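Local coordinates for protein dehydrogenase (Chromobacterium violaceum, PDB 3Q2I) that probably oxidises UDP-N-acetylglucosaminuronic acid at its sugar ring using NAD, a step in making 2,3-diacetamido-2,3-dideoxy-D-mannuronic acid, at residues M103-M108 and F130-N135. Sequence-based numbering, arbitrary orientation.
With NAI (1,4-dihydronicotinamide adenine dinucleotide), chain B.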
ATOM      1  N   MET A 103      23.392  31.597  15.834  1.00 18.20           N
ATOM      2  CA  MET A 103      23.690  31.473  14.418  1.00 17.50           C
ATOM      3  C   MET A 103      24.188  30.042  14.253  1.00 21.57           C
ATOM      4  O   MET A 103      25.218  29.701  14.822  1.00 21.32           O
ATOM      5  CB  MET A 103      24.867  32.380  13.990  1.00 20.83           C
ATOM      6  CG  MET A 103      25.279  32.148  12.536  1.00 22.22           C
ATOM      7  SD  MET A 103      26.906  32.871  12.128  1.00 31.08           S
ATOM      8  CE  MET A 103      26.607  34.321  13.107  1.00 22.49           C
ATOM      9  N   THR A 104      23.460  29.188  13.538  1.00 19.75           N
ATOM     10  CA  THR A 104      23.914  27.795  13.429  1.00 17.62           C
ATOM     11  C   THR A 104      24.513  27.590  12.047  1.00 17.72           C
ATOM     12  O   THR A 104      24.015  28.111  11.043  1.00 18.21           O
ATOM     13  CB  THR A 104      22.749  26.769  13.663  1.00 17.25           C
ATOM     14  OG1 THR A 104      23.308  25.445  13.495  1.00 19.10           O
ATOM     15  CG2 THR A 104      21.649  27.010  12.603  1.00 17.56           C
ATOM     16  N   GLU A 105      25.636  26.870  11.983  1.00 15.99           N
ATOM     17  CA  GLU A 105      26.108  26.378  10.706  1.00 16.80           C
ATOM     18  C   GLU A 105      25.056  25.420  10.089  1.00 17.92           C
ATOM     19  O   GLU A 105      24.171  24.948  10.797  1.00 18.60           O
ATOM     20  CB  GLU A 105      27.455  25.697  10.836  1.00 19.13           C
ATOM     21  CG  GLU A 105      28.609  26.661  10.480  1.00 19.52           C
ATOM     22  CD  GLU A 105      28.638  27.097   9.045  1.00 23.69           C
ATOM     23  OE1 GLU A 105      29.421  28.026   8.684  1.00 22.89           O
ATOM     24  OE2 GLU A 105      27.851  26.617   8.200  1.00 20.90           O
ATOM     25  N   LYS A 106      25.165  25.247   8.788  1.00 16.51           N
ATOM     26  CA  LYS A 106      24.303  24.300   8.063  1.00 19.90           C
ATOM     27  C   LYS A 106      24.869  22.910   8.260  1.00 17.96           C
ATOM     28  O   LYS A 106      26.050  22.703   8.551  1.00 19.03           O
ATOM     29  CB  LYS A 106      24.271  24.667   6.581  1.00 19.90           C
ATOM     30  CG  LYS A 106      25.636  24.526   5.881  1.00 22.19           C
ATOM     31  CD  LYS A 106      26.027  23.068   5.626  1.00 18.97           C
ATOM     32  CE  LYS A 106      26.860  22.891   4.364  1.00 28.71           C
ATOM     33  NZ  LYS A 106      27.338  21.454   4.126  1.00 25.21           N
ATOM     34  N   PRO A 107      24.044  21.882   8.048  1.00 17.49           N
ATOM     35  CA  PRO A 107      22.592  22.093   8.051  1.00 17.33           C
ATOM     36  C   PRO A 107      22.143  22.325   9.488  1.00 15.67           C
ATOM     37  O   PRO A 107      22.853  21.979  10.433  1.00 18.42           O
ATOM     38  CB  PRO A 107      22.060  20.728   7.586  1.00 18.41           C
ATOM     39  CG  PRO A 107      23.071  19.721   8.146  1.00 16.42           C
ATOM     40  CD  PRO A 107      24.453  20.465   8.092  1.00 17.35           C
ATOM     41  N   MET A 108      20.973  22.931   9.653  1.00 17.81           N
ATOM     42  CA  MET A 108      20.523  23.283  10.983  1.00 15.78           C
ATOM     43  C   MET A 108      20.272  22.083  11.887  1.00 17.77           C
ATOM     44  O   MET A 108      20.419  22.157  13.095  1.00 16.81           O
ATOM     45  CB  MET A 108      19.325  24.228  10.981  1.00 17.34           C
ATOM     46  CG  MET A 108      18.079  23.516  10.417  1.00 20.17           C
ATOM     47  SD  MET A 108      16.728  24.653   9.936  1.00 18.41           S
ATOM     48  CE  MET A 108      16.267  25.313  11.524  1.00 17.15           C
ATOM     49  N   PHE A 130      19.674  32.389  13.182  1.00 16.56           N
ATOM     50  CA  PHE A 130      20.235  32.546  11.835  1.00 18.05           C
ATOM     51  C   PHE A 130      20.809  31.204  11.412  1.00 16.86           C
ATOM     52  O   PHE A 130      21.352  30.511  12.259  1.00 17.16           O
ATOM     53  CB  PHE A 130      21.448  33.504  11.916  1.00 17.02           C
ATOM     54  CG  PHE A 130      21.116  34.894  12.431  1.00 17.23           C
ATOM     55  CD1 PHE A 130      20.760  35.880  11.490  1.00 19.58           C
ATOM     56  CD2 PHE A 130      21.224  35.201  13.787  1.00 19.22           C
ATOM     57  CE1 PHE A 130      20.499  37.226  11.918  1.00 23.48           C
ATOM     58  CE2 PHE A 130      20.972  36.562  14.216  1.00 20.36           C
ATOM     59  CZ  PHE A 130      20.583  37.506  13.273  1.00 19.16           C
ATOM     60  N   VAL A 131      20.649  30.853  10.135  1.00 18.70           N
ATOM     61  CA  VAL A 131      21.236  29.611   9.600  1.00 19.39           C
ATOM     62  C   VAL A 131      22.153  30.073   8.505  1.00 17.54           C
ATOM     63  O   VAL A 131      21.771  30.855   7.625  1.00 21.07           O
ATOM     64  CB  VAL A 131      20.133  28.678   9.035  1.00 18.90           C
ATOM     65  CG1 VAL A 131      20.807  27.403   8.456  1.00 22.75           C
ATOM     66  CG2 VAL A 131      19.102  28.346  10.114  1.00 21.69           C
ATOM     67  N   VAL A 132      23.377  29.555   8.507  1.00 18.39           N
ATOM     68  CA  VAL A 132      24.384  29.971   7.545  1.00 19.99           C
ATOM     69  C   VAL A 132      24.178  29.351   6.191  1.00 22.34           C
ATOM     70  O   VAL A 132      24.439  28.157   6.027  1.00 27.69           O
ATOM     71  CB  VAL A 132      25.798  29.649   8.065  1.00 20.29           C
ATOM     72  CG1 VAL A 132      26.798  30.058   7.014  1.00 22.81           C
ATOM     73  CG2 VAL A 132      26.051  30.254   9.429  1.00 20.63           C
ATOM     74  N   LYS A 133      23.711  30.135   5.240  1.00 21.55           N
ATOM     75  CA  LYS A 133      23.636  29.763   3.817  1.00 21.08           C
ATOM     76  C   LYS A 133      24.425  30.814   3.014  1.00 22.02           C
ATOM     77  O   LYS A 133      23.873  31.671   2.300  1.00 21.77           O
ATOM     78  CB  LYS A 133      22.169  29.701   3.365  1.00 24.38           C
ATOM     79  CG  LYS A 133      21.391  28.513   3.922  1.00 25.51           C
ATOM     80  CD  LYS A 133      19.906  28.549   3.557  1.00 35.02           C
ATOM     81  CE  LYS A 133      19.163  27.369   4.209  1.00 29.55           C
ATOM     82  NZ  LYS A 133      19.431  26.180   3.313  1.00 24.70           N
ATOM     83  N   GLN A 134      25.740  30.675   3.081  1.00 23.14           N
ATOM     84  CA  GLN A 134      26.608  31.750   2.587  1.00 24.48           C
ATOM     85  C   GLN A 134      26.737  31.756   1.069  1.00 26.22           C
ATOM     86  O   GLN A 134      27.175  32.751   0.478  1.00 27.39           O
ATOM     87  CB  GLN A 134      27.933  31.719   3.354  1.00 19.97           C
ATOM     88  CG  GLN A 134      29.001  30.777   2.818  1.00 20.84           C
ATOM     89  CD  GLN A 134      28.735  29.339   3.146  1.00 22.35           C
ATOM     90  OE1 GLN A 134      27.763  29.018   3.826  1.00 23.42           O
ATOM     91  NE2 GLN A 134      29.632  28.465   2.710  1.00 20.07           N
ATOM     92  N   ASN A 135      26.351  30.676   0.400  1.00 24.11           N
ATOM     93  CA  ASN A 135      26.466  30.607  -1.069  1.00 23.91           C
ATOM     94  C   ASN A 135      25.448  31.415  -1.869  1.00 23.16           C
ATOM     95  O   ASN A 135      25.634  31.682  -3.055  1.00 23.89           O
ATOM     96  CB  ASN A 135      26.377  29.128  -1.516  1.00 28.06           C
ATOM     97  CG  ASN A 135      27.623  28.610  -2.209  1.00 30.28           C
ATOM     98  OD1 ASN A 135      28.749  29.041  -1.927  1.00 36.81           O
ATOM     99  ND2 ASN A 135      27.437  27.587  -3.072  1.00 33.34           N
TER
HETATM  100  PA  NAI B 500      35.147  19.735  12.681  1.00 22.96           P
HETATM  101  O1A NAI B 500      35.126  18.312  13.063  1.00 20.45           O
HETATM  102  O2A NAI B 500      36.435  20.334  11.961  1.00 24.17           O
HETATM  103  O5B NAI B 500      34.854  20.708  13.891  1.00 22.42           O
HETATM  104  C5B NAI B 500      34.507  19.977  15.033  1.00 28.58           C
HETATM  105  C4B NAI B 500      34.623  20.899  16.238  1.00 26.75           C
HETATM  106  O4B NAI B 500      33.542  20.792  17.180  1.00 20.89           O
HETATM  107  C3B NAI B 500      35.823  20.159  16.831  1.00 27.03           C
HETATM  108  O3B NAI B 500      36.881  21.077  17.142  1.00 26.72           O
HETATM  109  C2B NAI B 500      35.241  19.329  17.988  1.00 23.48           C
HETATM  110  O2B NAI B 500      36.156  19.066  19.045  1.00 25.97           O
HETATM  111  C1B NAI B 500      34.130  20.315  18.419  1.00 20.12           C
HETATM  112  N9A NAI B 500      33.131  19.726  19.281  1.00 23.37           N
HETATM  113  C8A NAI B 500      32.517  18.508  19.115  1.00 25.99           C
HETATM  114  N7A NAI B 500      31.625  18.364  20.055  1.00 20.38           N
HETATM  115  C5A NAI B 500      31.536  19.506  20.816  1.00 23.24           C
HETATM  116  C6A NAI B 500      30.791  19.915  21.942  1.00 22.51           C
HETATM  117  N6A NAI B 500      29.828  19.113  22.517  1.00 25.52           N
HETATM  118  N1A NAI B 500      31.029  21.132  22.460  1.00 27.77           N
HETATM  119  C2A NAI B 500      31.954  21.903  21.928  1.00 19.77           C
HETATM  120  N3A NAI B 500      32.700  21.588  20.871  1.00 22.06           N
HETATM  121  C4A NAI B 500      32.519  20.370  20.317  1.00 20.87           C
HETATM  122  O3  NAI B 500      33.914  19.990  11.705  1.00 20.00           O
HETATM  123  PN  NAI B 500      33.676  21.160  10.722  1.00 20.97           P
HETATM  124  O1N NAI B 500      34.044  20.770   9.318  1.00 22.08           O
HETATM  125  O2N NAI B 500      34.212  22.533  11.195  1.00 27.20           O
HETATM  126  O5D NAI B 500      32.068  21.215  10.476  1.00 20.79           O
HETATM  127  C5D NAI B 500      31.474  21.942  11.526  1.00 18.69           C
HETATM  128  C4D NAI B 500      30.030  22.309  11.195  1.00 20.26           C
HETATM  129  O4D NAI B 500      30.129  23.249  10.111  1.00 21.32           O
HETATM  130  C3D NAI B 500      29.186  21.151  10.591  1.00 18.78           C
HETATM  131  O3D NAI B 500      27.834  21.397  10.985  1.00 19.84           O
HETATM  132  C2D NAI B 500      29.294  21.373   9.078  1.00 20.58           C
HETATM  133  O2D NAI B 500      28.128  20.938   8.381  1.00 20.69           O
HETATM  134  C1D NAI B 500      29.397  22.920   8.944  1.00 19.52           C
HETATM  135  N1N NAI B 500      30.079  23.343   7.741  1.00 19.05           N
HETATM  136  C2N NAI B 500      29.522  24.253   6.970  1.00 21.58           C
HETATM  137  C3N NAI B 500      30.090  24.652   5.754  1.00 19.23           C
HETATM  138  C7N NAI B 500      29.469  25.700   4.915  1.00 18.50           C
HETATM  139  O7N NAI B 500      29.612  25.819   3.712  1.00 22.38           O
HETATM  140  N7N NAI B 500      28.654  26.634   5.489  1.00 17.49           N
HETATM  141  C4N NAI B 500      31.246  23.964   5.332  1.00 20.78           C
HETATM  142  C5N NAI B 500      31.848  23.095   6.226  1.00 21.55           C
HETATM  143  C6N NAI B 500      31.251  22.782   7.421  1.00 19.54           C
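Thr104 carries both backbone bonds between the two segments: its N donates a hydrogen bond to Phe130 O at 2.8 Å, and its O accepts one from Val132 N at 3.0 Å. This alternation of donor and acceptor on one residue is how parallel strands pair, and it satisfies both the N and the O of Thr104, together with Phe130 O and Val132 N. Beta-branched residues suit such extended chain. The OG1 of Thr104 stands anti to the backbone N (chi1 179°) and donates to Glu105 O at 2.9 Å, in the carbonyl plane on a lone pair, which leaves methyl CG2 to lie beside Val131 CG2. On the other face of the sheet Met103 lays its flexible chain across Val132, CG meeting CG2 at 3.7 Å. Strands 101-104 and 129-131, joined through helix 112-125, form a right-handed beta-alpha-beta crossover at one edge of the Rossmann sheet, and their carboxyl ends run on into the loops that hold the nicotinamide half of NADH. There Glu105 OE2 accepts a hydrogen bond from the carboxamide N7N at 2.8 Å, nearly straight at 170°, and another from Lys106 N on its anti side; OE1 is bound by His28 and His304. Val132 packs its CB and CG1 against this carboxylate. From the other segment Gln134, whose amide can both give and take, pairs with the carboxamide: NE2 donates to O7N at 2.8 Å and OE1 accepts from N7N at 3.0 Å, fixing the rotation of that group. Lys106 O, ahead of a cis peptide to Pro107, accepts from the ribose hydroxyl O2D at 2.7 Å, whereas its NZ reaches Asn190 O and the UDP-sugar. Val132 O, covered by Lys106 CB, has no polar partner.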